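Local coordinates for protein 2-keto-3-deoxygluconate kinase (Thermotoga maritima, PDB 2AFB) that probably phosphorylates 2-keto-3-deoxygluconate at the expense of ATP, acting as a sugar-acid kinase of the pfkB (ribokinase-like) family, at residues V15-E20 / N49-L54; A139-F144 / G301-F306; W184-A189 / I210-G215; P195-V200 / R242-K247. All coordinates share one frame; numbering follows the deposited sequence.

Contact 1 (V15-E20 / N49-L54); sequences VVTFGE and NVAAFL
V15 and L54 make the tightest touch between this strand and helix: CG1 of V15 lies 3.5 Å from CD1 of L54, the two side chains crossing at about a right angle. The valine methyl can do this because CG1 stands anti to the backbone N (chi1 174°), which carries it off the strand toward the helix. Two residues on, T17 faces the same helix. Its OG1 sits 3.7 Å from CB of A51, and here the backbones come nearest, with 6.3 Å between CA of T17 and CA of A51. OG1 is not left to apolar neighbours alone, since it hydrogen-bonds to the carbonyl oxygen of E47, one turn before A51. The packing is looser at V50, whose CG1 stays 4.2 Å from CG2 of T17, and past T17 the chain draws away. None of the five touching residues is exposed, so the looser side, at V50, is still interior, and no hydrogen bond links the two segments. Strand and helix run nearly antiparallel, at 160°, with their axes 8.3 Å apart. In the ribokinase-like alpha/beta fold, this lays helix 46-56 against the large sheet, where strand 14-18 runs between strands 60-67 and 139-145; F63 touches A51, H143 touches V50, and helix 290-304 packs alongside through I299.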
loop_
_atom_site.group_PDB
_atom_site.type_symbol
_atom_site.label_atom_id
_atom_site.label_comp_id
_atom_site.label_asym_id
_atom_site.label_seq_id
_atom_site.Cartn_x
_atom_site.Cartn_y
_atom_site.Cartn_z
ATOM N N VAL A 15 -10.172 36.340 -6.285
ATOM C CA VAL A 15 -8.873 36.255 -6.914
ATOM C C VAL A 15 -8.932 35.216 -8.004
ATOM O O VAL A 15 -9.493 34.158 -7.795
ATOM C CB VAL A 15 -7.795 35.901 -5.888
ATOM C CG1 VAL A 15 -6.440 35.658 -6.585
ATOM C CG2 VAL A 15 -7.664 37.030 -4.878
ATOM N N VAL A 16 -8.301 35.518 -9.135
ATOM C CA VAL A 16 -8.302 34.674 -10.323
ATOM C C VAL A 16 -6.866 34.337 -10.795
ATOM O O VAL A 16 -5.973 35.197 -10.830
ATOM C CB VAL A 16 -9.086 35.379 -11.454
ATOM C CG1 VAL A 16 -9.135 34.545 -12.717
ATOM C CG2 VAL A 16 -10.481 35.712 -11.014
ATOM N N THR A 17 -6.647 33.074 -11.139
ATOM C CA THR A 17 -5.401 32.618 -11.733
ATOM C C THR A 17 -5.730 31.779 -12.960
ATOM O O THR A 17 -6.854 31.262 -13.114
ATOM C CB THR A 17 -4.505 31.801 -10.751
ATOM O OG1 THR A 17 -4.895 30.424 -10.759
ATOM C CG2 THR A 17 -4.581 32.320 -9.370
ATOM N N PHE A 18 -4.745 31.666 -13.836
ATOM C CA PHE A 18 -4.938 31.054 -15.141
ATOM C C PHE A 18 -3.732 30.281 -15.517
ATOM O O PHE A 18 -2.631 30.788 -15.462
ATOM C CB PHE A 18 -5.093 32.126 -16.199
ATOM C CG PHE A 18 -5.147 31.604 -17.623
ATOM C CD1 PHE A 18 -6.208 30.848 -18.051
ATOM C CD2 PHE A 18 -4.156 31.935 -18.545
ATOM C CE1 PHE A 18 -6.280 30.381 -19.358
ATOM C CE2 PHE A 18 -4.221 31.477 -19.882
ATOM C CZ PHE A 18 -5.280 30.703 -20.273
ATOM N N GLY A 19 -3.961 29.076 -15.978
ATOM C CA GLY A 19 -2.906 28.291 -16.559
ATOM C C GLY A 19 -3.320 26.851 -16.724
ATOM O O GLY A 19 -4.492 26.578 -16.953
ATOM N N GLU A 20 -2.337 25.955 -16.638
ATOM C CA GLU A 20 -2.552 24.495 -16.817
ATOM C C GLU A 20 -2.424 23.710 -15.542
ATOM O O GLU A 20 -1.452 23.871 -14.807
ATOM C CB GLU A 20 -1.562 23.900 -17.850
ATOM C CG GLU A 20 -1.687 22.386 -18.001
ATOM C CD GLU A 20 -1.109 21.797 -19.308
ATOM O OE1 GLU A 20 -0.086 22.297 -19.809
ATOM O OE2 GLU A 20 -1.641 20.780 -19.799
ATOM N N ASN A 49 -1.656 25.904 -8.206
ATOM C CA ASN A 49 -1.103 25.818 -6.880
ATOM C C ASN A 49 -1.290 27.157 -6.114
ATOM O O ASN A 49 -1.585 27.182 -4.905
ATOM C CB ASN A 49 0.371 25.452 -6.941
ATOM C CG ASN A 49 0.669 24.101 -7.642
ATOM O OD1 ASN A 49 -0.199 23.251 -7.837
ATOM N ND2 ASN A 49 1.940 23.918 -8.003
ATOM N N VAL A 50 -1.184 28.253 -6.834
ATOM C CA VAL A 50 -1.409 29.595 -6.269
ATOM C C VAL A 50 -2.859 29.745 -5.841
ATOM O O VAL A 50 -3.162 30.211 -4.731
ATOM C CB VAL A 50 -1.000 30.700 -7.277
ATOM C CG1 VAL A 50 -1.352 32.097 -6.734
ATOM C CG2 VAL A 50 0.463 30.597 -7.571
ATOM N N ALA A 51 -3.767 29.335 -6.703
ATOM C CA ALA A 51 -5.184 29.394 -6.383
ATOM C C ALA A 51 -5.473 28.559 -5.125
ATOM O O ALA A 51 -6.248 28.948 -4.245
ATOM C CB ALA A 51 -6.029 28.872 -7.583
ATOM N N ALA A 52 -4.820 27.406 -5.018
ATOM C CA ALA A 52 -5.097 26.512 -3.904
ATOM C C ALA A 52 -4.593 27.119 -2.621
ATOM O O ALA A 52 -5.242 26.925 -1.589
ATOM C CB ALA A 52 -4.497 25.106 -4.123
ATOM N N PHE A 53 -3.467 27.840 -2.690
ATOM C CA PHE A 53 -2.924 28.588 -1.523
ATOM C C PHE A 53 -3.919 29.655 -1.055
ATOM O O PHE A 53 -4.377 29.711 0.087
ATOM C CB PHE A 53 -1.542 29.210 -1.843
ATOM C CG PHE A 53 -0.932 29.893 -0.678
ATOM C CD1 PHE A 53 -1.346 31.166 -0.319
ATOM C CD2 PHE A 53 -0.032 29.233 0.136
ATOM C CE1 PHE A 53 -0.883 31.777 0.808
ATOM C CE2 PHE A 53 0.445 29.851 1.262
ATOM C CZ PHE A 53 0.017 31.128 1.601
ATOM N N LEU A 54 -4.306 30.484 -1.988
ATOM C CA LEU A 54 -5.289 31.529 -1.665
ATOM C C LEU A 54 -6.616 30.945 -1.130
ATOM O O LEU A 54 -7.187 31.506 -0.233
ATOM C CB LEU A 54 -5.504 32.467 -2.872
ATOM C CG LEU A 54 -4.186 33.185 -3.196
ATOM C CD1 LEU A 54 -4.237 33.726 -4.611
ATOM C CD2 LEU A 54 -3.835 34.238 -2.192
#

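Contact 2 (A139-F144 / G301-F306); sequences ARWFHF and GSLMGF
With chi1 at -154°, the W141 side chain leaves the strand with CG roughly anti to the backbone N, and this swings the indole out to the last turn of the helix. L303 answers with CG anti to its own carbonyl carbon (chi1 -71°), which brings a leucine branch back to the ring although the side chain does not start out toward the strand. CD2 of L303 then lies 3.7 Å from CE3 of W141, the two side chains slanting across one another. Farther along the six-membered ring, CB of S302 comes within 3.7 Å of CH2 of W141, again at an oblique approach. The serine hydroxyl turns to other partners, the carbonyl oxygen of L298 and NZ of K311, while NE1 of W141 bonds to OG of S174 on the next strand. This is sheet-to-helix packing in the ribokinase-like fold: strand 139-145 belongs to the large central sheet, and helix 290-304 ends against it. Just beyond, the helix closes with a Schellman motif, in which G305 has positive phi, N of F306 bonds to O of G301 at 3.0 Å, and N of G305 bonds to O of S302. Toward the surface the contact thins out. There CB of the exposed R140 touches CD2 of L303 at 4.0 Å, at the corner the chain turns at R140.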
loop_
_atom_site.group_PDB
_atom_site.type_symbol
_atom_site.label_atom_id
_atom_site.label_comp_id
_atom_site.label_asym_id
_atom_site.label_seq_id
_atom_site.Cartn_x
_atom_site.Cartn_y
_atom_site.Cartn_z
ATOM N N ALA A 139 -13.060 41.051 -9.531
ATOM C CA ALA A 139 -11.783 40.475 -9.086
ATOM C C ALA A 139 -10.895 41.540 -8.437
ATOM O O ALA A 139 -10.781 42.639 -8.946
ATOM C CB ALA A 139 -11.026 39.811 -10.272
ATOM N N ARG A 140 -10.260 41.197 -7.333
ATOM C CA ARG A 140 -9.300 42.109 -6.702
ATOM C C ARG A 140 -7.897 41.815 -7.231
ATOM O O ARG A 140 -6.979 42.627 -7.073
ATOM C CB ARG A 140 -9.290 41.935 -5.185
ATOM C CG ARG A 140 -10.658 41.737 -4.549
ATOM C CD ARG A 140 -11.241 42.998 -3.983
ATOM N NE ARG A 140 -10.874 43.230 -2.577
ATOM C CZ ARG A 140 -11.715 43.279 -1.527
ATOM N NH1 ARG A 140 -13.034 43.063 -1.632
ATOM N NH2 ARG A 140 -11.218 43.547 -0.329
ATOM N N TRP A 141 -7.739 40.656 -7.874
ATOM C CA TRP A 141 -6.409 40.162 -8.256
ATOM C C TRP A 141 -6.472 39.132 -9.357
ATOM O O TRP A 141 -7.393 38.343 -9.395
ATOM C CB TRP A 141 -5.699 39.519 -7.061
ATOM C CG TRP A 141 -4.216 39.543 -7.154
ATOM C CD1 TRP A 141 -3.433 38.734 -7.929
ATOM C CD2 TRP A 141 -3.308 40.402 -6.435
ATOM N NE1 TRP A 141 -2.111 39.031 -7.740
ATOM C CE2 TRP A 141 -2.003 40.029 -6.803
ATOM C CE3 TRP A 141 -3.472 41.365 -5.449
ATOM C CZ2 TRP A 141 -0.868 40.632 -6.263
ATOM C CZ3 TRP A 141 -2.334 42.014 -4.932
ATOM C CH2 TRP A 141 -1.060 41.648 -5.346
ATOM N N PHE A 142 -5.470 39.215 -10.251
ATOM C CA PHE A 142 -5.213 38.279 -11.341
ATOM C C PHE A 142 -3.726 37.894 -11.402
ATOM O O PHE A 142 -2.820 38.743 -11.411
ATOM C CB PHE A 142 -5.625 38.862 -12.678
ATOM C CG PHE A 142 -5.403 37.937 -13.811
ATOM C CD1 PHE A 142 -6.156 36.808 -13.941
ATOM C CD2 PHE A 142 -4.387 38.167 -14.732
ATOM C CE1 PHE A 142 -5.936 35.944 -15.003
ATOM C CE2 PHE A 142 -4.160 37.279 -15.787
ATOM C CZ PHE A 142 -4.943 36.201 -15.934
ATOM N N HIS A 143 -3.509 36.601 -11.425
ATOM C CA HIS A 143 -2.178 36.003 -11.419
ATOM C C HIS A 143 -1.946 35.046 -12.600
ATOM O O HIS A 143 -2.810 34.229 -12.893
ATOM C CB HIS A 143 -1.920 35.258 -10.095
ATOM C CG HIS A 143 -0.572 34.637 -10.046
ATOM N ND1 HIS A 143 0.572 35.382 -9.883
ATOM C CD2 HIS A 143 -0.173 33.357 -10.251
ATOM C CE1 HIS A 143 1.618 34.575 -9.926
ATOM N NE2 HIS A 143 1.190 33.346 -10.184
ATOM N N PHE A 144 -0.776 35.159 -13.260
ATOM C CA PHE A 144 -0.350 34.223 -14.322
ATOM C C PHE A 144 1.128 33.973 -14.171
ATOM O O PHE A 144 1.799 34.694 -13.406
ATOM C CB PHE A 144 -0.674 34.708 -15.773
ATOM C CG PHE A 144 0.121 35.928 -16.241
ATOM C CD1 PHE A 144 -0.182 37.209 -15.773
ATOM C CD2 PHE A 144 1.144 35.792 -17.171
ATOM C CE1 PHE A 144 0.545 38.309 -16.215
ATOM C CE2 PHE A 144 1.867 36.852 -17.592
ATOM C CZ PHE A 144 1.576 38.122 -17.114
ATOM N N GLY A 301 -0.558 38.434 1.293
ATOM C CA GLY A 301 -0.068 39.523 2.130
ATOM C C GLY A 301 -0.385 40.912 1.579
ATOM O O GLY A 301 -0.643 41.839 2.315
ATOM N N SER A 302 -0.325 41.047 0.267
ATOM C CA SER A 302 -0.594 42.301 -0.366
ATOM C C SER A 302 -2.078 42.651 -0.237
ATOM O O SER A 302 -2.384 43.785 0.055
ATOM C CB SER A 302 -0.169 42.262 -1.816
ATOM O OG SER A 302 1.207 41.946 -1.883
ATOM N N LEU A 303 -2.962 41.673 -0.442
ATOM C CA LEU A 303 -4.399 41.858 -0.224
ATOM C C LEU A 303 -4.699 42.209 1.201
ATOM O O LEU A 303 -5.592 43.013 1.455
ATOM C CB LEU A 303 -5.191 40.639 -0.616
ATOM C CG LEU A 303 -5.208 40.460 -2.159
ATOM C CD1 LEU A 303 -5.746 39.128 -2.589
ATOM C CD2 LEU A 303 -6.042 41.595 -2.827
HETATM N N MSE A 304 -3.960 41.649 2.143
HETATM C CA MSE A 304 -4.277 41.954 3.553
HETATM C C MSE A 304 -3.659 43.255 4.032
HETATM O O MSE A 304 -3.954 43.701 5.140
HETATM C CB MSE A 304 -3.790 40.813 4.475
HETATM C CG MSE A 304 -4.511 39.480 4.344
HETATM SE SE MSE A 304 -6.462 39.610 4.472
HETATM C CE MSE A 304 -6.826 39.271 2.700
ATOM N N GLY A 305 -2.765 43.853 3.257
ATOM C CA GLY A 305 -2.108 45.088 3.740
ATOM C C GLY A 305 -1.054 44.803 4.788
ATOM O O GLY A 305 -0.899 45.584 5.762
ATOM N N PHE A 306 -0.329 43.674 4.628
ATOM C CA PHE A 306 0.762 43.319 5.560
ATOM C C PHE A 306 1.824 44.360 5.343
ATOM O O PHE A 306 1.962 44.828 4.220
ATOM C CB PHE A 306 1.416 41.954 5.263
ATOM C CG PHE A 306 0.625 40.751 5.714
ATOM C CD1 PHE A 306 -0.539 40.867 6.456
ATOM C CD2 PHE A 306 1.069 39.473 5.362
ATOM C CE1 PHE A 306 -1.252 39.694 6.851
ATOM C CE2 PHE A 306 0.369 38.320 5.737
ATOM C CZ PHE A 306 -0.777 38.408 6.486
#

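Contact 3 (W184-A189 / I210-G215); sequences WTKEEA and IEKVLG
K186 and K212 cross at about a right angle where two helices of the ribokinase-like alpha/beta fold meet near the surface, the first turn of helix 186-196 against the end of helix 207-214. The lysines touch through their aliphatic parts: CB of K186 lies 3.8 Å from CD of K212, brought there by a bend of K212 at chi2. The same CB rests 3.7 Å from the carbonyl oxygen of K212, which accepts a hydrogen bond from NE2 of Q190 one turn farther along the first helix. Beyond this crossing the K186 chain, its CG between backbone N and carbonyl carbon (chi1 77°), leads away from the second helix, and the two ammonium groups remain apart, NZ of K186 being 5.4 Å from NZ of K212. Like charges at that spacing would probably repel mildly, and the exposed setting of K186 may let solvent soften the effect. One turn deeper the pairing becomes apolar and buried. CB of A189 points at the second helix and meets CG2 of V213 at 4.4 Å, a lighter touch than that of the lysines, with M193 also packing on the valine. On its other flank A189 covers W184, its CA lying over the centre of one face of the indole. The first helix starts with a capping box formed by T185 and E188. Its return bond, from N of T185 to the carboxylate of E188, is weak, while the N-cap bond proper runs from N of E188 to OG1 of T185 at 3.3 Å, with an angle of 156° at the hydrogen.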
loop_
_atom_site.group_PDB
_atom_site.type_symbol
_atom_site.label_atom_id
_atom_site.label_comp_id
_atom_site.label_asym_id
_atom_site.label_seq_id
_atom_site.Cartn_x
_atom_site.Cartn_y
_atom_site.Cartn_z
ATOM N N TRP A 184 10.798 27.220 -24.128
ATOM C CA TRP A 184 11.204 28.229 -25.098
ATOM C C TRP A 184 12.601 28.765 -24.812
ATOM O O TRP A 184 13.135 28.551 -23.723
ATOM C CB TRP A 184 10.191 29.377 -25.194
ATOM C CG TRP A 184 9.724 30.043 -23.940
ATOM C CD1 TRP A 184 10.157 29.837 -22.643
ATOM C CD2 TRP A 184 8.751 31.070 -23.869
ATOM N NE1 TRP A 184 9.495 30.679 -21.782
ATOM C CE2 TRP A 184 8.616 31.440 -22.506
ATOM C CE3 TRP A 184 7.968 31.727 -24.829
ATOM C CZ2 TRP A 184 7.725 32.430 -22.080
ATOM C CZ3 TRP A 184 7.075 32.726 -24.395
ATOM C CH2 TRP A 184 6.968 33.065 -23.037
ATOM N N THR A 185 13.176 29.449 -25.801
ATOM C CA THR A 185 14.468 30.088 -25.651
ATOM C C THR A 185 14.281 31.410 -24.951
ATOM O O THR A 185 13.176 31.957 -24.911
ATOM C CB THR A 185 15.185 30.300 -27.000
ATOM O OG1 THR A 185 14.492 31.266 -27.799
ATOM C CG2 THR A 185 15.305 28.977 -27.755
ATOM N N LYS A 186 15.367 31.911 -24.378
ATOM C CA LYS A 186 15.327 33.158 -23.645
ATOM C C LYS A 186 14.979 34.276 -24.606
ATOM O O LYS A 186 14.361 35.247 -24.230
ATOM C CB LYS A 186 16.671 33.434 -22.979
ATOM C CG LYS A 186 17.767 33.938 -23.927
ATOM C CD LYS A 186 19.055 34.254 -23.176
ATOM C CE LYS A 186 20.237 34.428 -24.132
ATOM N NZ LYS A 186 21.066 35.588 -23.739
ATOM N N GLU A 187 15.373 34.130 -25.861
ATOM C CA GLU A 187 14.978 35.099 -26.887
ATOM C C GLU A 187 13.464 35.152 -27.139
ATOM O O GLU A 187 12.932 36.236 -27.254
ATOM C CB GLU A 187 15.726 34.844 -28.195
ATOM C CG GLU A 187 17.235 35.116 -28.125
ATOM C CD GLU A 187 18.093 33.915 -27.635
ATOM O OE1 GLU A 187 17.573 32.820 -27.217
ATOM O OE2 GLU A 187 19.327 34.097 -27.675
ATOM N N GLU A 188 12.787 33.999 -27.211
ATOM C CA GLU A 188 11.323 33.954 -27.451
ATOM C C GLU A 188 10.589 34.428 -26.209
ATOM O O GLU A 188 9.610 35.152 -26.305
ATOM C CB GLU A 188 10.767 32.550 -27.799
ATOM C CG GLU A 188 11.522 31.673 -28.803
ATOM C CD GLU A 188 11.082 30.173 -28.773
ATOM O OE1 GLU A 188 9.848 29.938 -28.655
ATOM O OE2 GLU A 188 11.944 29.248 -28.888
ATOM N N ALA A 189 11.060 33.989 -25.049
ATOM C CA ALA A 189 10.499 34.410 -23.765
ATOM C C ALA A 189 10.542 35.924 -23.615
ATOM O O ALA A 189 9.543 36.528 -23.248
ATOM C CB ALA A 189 11.239 33.741 -22.635
ATOM N N ILE A 210 14.947 36.496 -14.065
ATOM C CA ILE A 210 15.179 37.901 -14.433
ATOM C C ILE A 210 16.262 38.052 -15.489
ATOM O O ILE A 210 16.101 38.861 -16.388
ATOM C CB ILE A 210 15.533 38.750 -13.207
ATOM C CG1 ILE A 210 14.388 38.675 -12.175
ATOM C CG2 ILE A 210 15.873 40.221 -13.595
ATOM C CD1 ILE A 210 14.654 39.404 -10.894
ATOM N N GLU A 211 17.365 37.321 -15.383
ATOM C CA GLU A 211 18.400 37.370 -16.429
ATOM C C GLU A 211 17.770 36.913 -17.735
ATOM O O GLU A 211 17.875 37.600 -18.730
ATOM C CB GLU A 211 19.624 36.510 -16.095
ATOM N N LYS A 212 17.083 35.781 -17.724
ATOM C CA LYS A 212 16.607 35.156 -18.958
ATOM C C LYS A 212 15.447 35.891 -19.591
ATOM O O LYS A 212 15.470 36.170 -20.784
ATOM C CB LYS A 212 16.164 33.709 -18.731
ATOM C CG LYS A 212 17.294 32.702 -18.478
ATOM C CD LYS A 212 18.234 32.559 -19.676
ATOM C CE LYS A 212 19.140 31.304 -19.560
ATOM N NZ LYS A 212 20.435 31.546 -20.271
ATOM N N VAL A 213 14.412 36.160 -18.809
ATOM C CA VAL A 213 13.184 36.696 -19.378
ATOM C C VAL A 213 13.234 38.206 -19.550
ATOM O O VAL A 213 12.594 38.740 -20.431
ATOM C CB VAL A 213 11.956 36.332 -18.525
ATOM C CG1 VAL A 213 10.682 36.940 -19.125
ATOM C CG2 VAL A 213 11.827 34.832 -18.423
ATOM N N LEU A 214 13.945 38.895 -18.674
ATOM C CA LEU A 214 13.971 40.330 -18.711
ATOM C C LEU A 214 15.297 40.862 -19.224
ATOM O O LEU A 214 15.400 42.042 -19.533
ATOM C CB LEU A 214 13.651 40.914 -17.332
ATOM C CG LEU A 214 12.245 40.684 -16.768
ATOM C CD1 LEU A 214 12.057 41.554 -15.514
ATOM C CD2 LEU A 214 11.135 40.966 -17.773
ATOM N N GLY A 215 16.303 39.996 -19.323
ATOM C CA GLY A 215 17.637 40.425 -19.740
ATOM C C GLY A 215 18.335 41.335 -18.745
ATOM O O GLY A 215 19.196 42.115 -19.122
#

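Contact 4 (P195-V200 / R242-K247); sequences PFMEYV and RKYNFK
M197, a selenomethionine, lays its CG over one face of the Y244 ring. CG stands 4.3 Å from the centroid of the Y244 ring and 21° off the ring normal, a CH-pi contact, while CB touches at the rim, 3.5 Å from CD1 of Y244. The chain then bends at chi2 (-51°), carrying the selenium away from the tyrosine to the edge of a second ring. There SE of M197 sits 3.9 Å from CZ of F246; seen from the ring centroid it lies 77° off the normal, a Met-aromatic contact made at the edge. V200 meets the same ring: its CG1 packs 3.7 Å from CE1 of F246, and O of V200 lies at the ring edge, 3.4 Å from CD1 of F246 and near the plane. CB of Y244, in the same segment, rests over a face of F246. No direct hydrogen bond joins the segments, but a water bridges them, 2.6 Å from O of V200 and 3.0 Å from O of Y244. L203 touches both M197 and F246, and L214 reaches M197 and Y244. The chain thus leaves helix 186-196 and helix 230-244 over a shared apolar core and runs on into strands 202-205 and 248-255, adjacent and parallel in the central sheet, the alternating helix–strand arrangement of the ribokinase-like fold.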
loop_
_atom_site.group_PDB
_atom_site.type_symbol
_atom_site.label_atom_id
_atom_site.label_comp_id
_atom_site.label_asym_id
_atom_site.label_seq_id
_atom_site.Cartn_x
_atom_site.Cartn_y
_atom_site.Cartn_z
ATOM N N PRO A 195 6.644 42.648 -23.443
ATOM C CA PRO A 195 5.383 43.378 -23.623
ATOM C C PRO A 195 4.336 43.198 -22.529
ATOM O O PRO A 195 3.681 44.144 -22.180
ATOM C CB PRO A 195 4.865 42.865 -24.972
ATOM C CG PRO A 195 6.110 42.565 -25.725
ATOM C CD PRO A 195 6.987 41.882 -24.650
ATOM N N PHE A 196 4.221 42.007 -21.944
ATOM C CA PHE A 196 3.235 41.803 -20.890
ATOM C C PHE A 196 3.564 42.583 -19.612
ATOM O O PHE A 196 2.690 42.824 -18.783
ATOM C CB PHE A 196 3.097 40.315 -20.551
ATOM C CG PHE A 196 2.459 39.469 -21.633
ATOM C CD1 PHE A 196 1.508 39.980 -22.521
ATOM C CD2 PHE A 196 2.778 38.136 -21.725
ATOM C CE1 PHE A 196 0.919 39.171 -23.498
ATOM C CE2 PHE A 196 2.195 37.319 -22.709
ATOM C CZ PHE A 196 1.265 37.836 -23.585
HETATM N N MSE A 197 4.822 42.973 -19.427
HETATM C CA MSE A 197 5.192 43.653 -18.193
HETATM C C MSE A 197 4.452 44.963 -18.036
HETATM O O MSE A 197 4.223 45.355 -16.908
HETATM C CB MSE A 197 6.700 43.884 -18.098
HETATM C CG MSE A 197 7.525 42.630 -17.959
HETATM SE SE MSE A 197 7.016 41.297 -16.520
HETATM C CE MSE A 197 5.941 39.956 -17.537
ATOM N N GLU A 198 4.058 45.617 -19.142
ATOM C CA GLU A 198 3.187 46.840 -19.124
ATOM C C GLU A 198 1.939 46.678 -18.265
ATOM O O GLU A 198 1.452 47.635 -17.668
ATOM C CB GLU A 198 2.670 47.208 -20.533
ATOM C CG GLU A 198 3.737 47.623 -21.538
ATOM N N TYR A 199 1.409 45.463 -18.230
ATOM C CA TYR A 199 0.217 45.144 -17.450
ATOM C C TYR A 199 0.489 44.636 -16.038
ATOM O O TYR A 199 -0.447 44.452 -15.289
ATOM C CB TYR A 199 -0.580 44.060 -18.159
ATOM C CG TYR A 199 -1.037 44.421 -19.540
ATOM C CD1 TYR A 199 -2.088 45.302 -19.731
ATOM C CD2 TYR A 199 -0.439 43.852 -20.663
ATOM C CE1 TYR A 199 -2.535 45.631 -21.026
ATOM C CE2 TYR A 199 -0.880 44.158 -21.956
ATOM C CZ TYR A 199 -1.928 45.049 -22.134
ATOM O OH TYR A 199 -2.359 45.365 -23.425
ATOM N N VAL A 200 1.746 44.395 -15.680
ATOM C CA VAL A 200 2.054 43.694 -14.432
ATOM C C VAL A 200 2.395 44.669 -13.322
ATOM O O VAL A 200 3.235 45.537 -13.514
ATOM C CB VAL A 200 3.224 42.713 -14.629
ATOM C CG1 VAL A 200 3.654 42.080 -13.306
ATOM C CG2 VAL A 200 2.837 41.618 -15.643
ATOM N N ARG A 242 12.692 50.256 -11.766
ATOM C CA ARG A 242 12.875 51.468 -12.569
ATOM C C ARG A 242 12.476 51.332 -14.025
ATOM O O ARG A 242 12.017 52.331 -14.655
ATOM C CB ARG A 242 14.334 51.912 -12.534
ATOM C CG ARG A 242 14.716 52.671 -11.286
ATOM N N LYS A 243 12.698 50.135 -14.577
ATOM C CA LYS A 243 12.319 49.835 -15.957
ATOM C C LYS A 243 10.813 49.619 -16.077
ATOM O O LYS A 243 10.225 50.131 -17.009
ATOM C CB LYS A 243 13.092 48.633 -16.536
ATOM N N TYR A 244 10.176 48.892 -15.145
ATOM C CA TYR A 244 8.795 48.459 -15.362
ATOM C C TYR A 244 7.776 49.027 -14.408
ATOM O O TYR A 244 6.577 48.762 -14.565
ATOM C CB TYR A 244 8.709 46.920 -15.370
ATOM C CG TYR A 244 9.555 46.321 -16.467
ATOM C CD1 TYR A 244 9.120 46.347 -17.784
ATOM C CD2 TYR A 244 10.805 45.762 -16.203
ATOM C CE1 TYR A 244 9.885 45.813 -18.808
ATOM C CE2 TYR A 244 11.585 45.235 -17.233
ATOM C CZ TYR A 244 11.110 45.268 -18.535
ATOM O OH TYR A 244 11.840 44.776 -19.581
ATOM N N ASN A 245 8.256 49.789 -13.429
ATOM C CA ASN A 245 7.422 50.484 -12.442
ATOM C C ASN A 245 6.542 49.572 -11.547
ATOM O O ASN A 245 5.439 49.954 -11.140
ATOM C CB ASN A 245 6.635 51.594 -13.134
ATOM C CG ASN A 245 7.561 52.572 -13.869
ATOM O OD1 ASN A 245 8.462 53.169 -13.260
ATOM N ND2 ASN A 245 7.369 52.708 -15.181
ATOM N N PHE A 246 7.077 48.393 -11.221
ATOM C CA PHE A 246 6.357 47.404 -10.403
ATOM C C PHE A 246 6.121 47.959 -9.010
ATOM O O PHE A 246 7.003 48.593 -8.449
ATOM C CB PHE A 246 7.173 46.116 -10.263
ATOM C CG PHE A 246 7.427 45.398 -11.557
ATOM C CD1 PHE A 246 6.369 45.014 -12.384
ATOM C CD2 PHE A 246 8.714 45.063 -11.924
ATOM C CE1 PHE A 246 6.603 44.342 -13.559
ATOM C CE2 PHE A 246 8.947 44.370 -13.108
ATOM C CZ PHE A 246 7.897 44.021 -13.925
ATOM N N LYS A 247 4.935 47.716 -8.460
ATOM C CA LYS A 247 4.631 48.116 -7.084
ATOM C C LYS A 247 5.446 47.239 -6.102
ATOM O O LYS A 247 5.823 47.676 -5.022
ATOM C CB LYS A 247 3.121 47.944 -6.834
ATOM C CG LYS A 247 2.649 48.356 -5.463
HETATM O O HOH W 1 3.890 48.071 -13.480
#

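From the N terminus, contact 1 closes first, returning helix 46-56 to strand 14-18 after 28 residues that include strands 22-26 and 38-44. Contact 2 opens later and spans most of the remaining chain, bringing the end of helix 290-304 to strand 139-145. Contacts 3 and 4 nest inside that long loop and cross, their segments alternating: both use helix 186-196, which they tie to helices 207-214 and 230-244. Contacts 1 and 2 meet through neighbouring strands, where the V16 backbone hydrogen-bonds to those of W141 and H143. F144 touches V200, joining contact 2 to contact 4, whereas contact 3 stays clear of contacts 1 and 2.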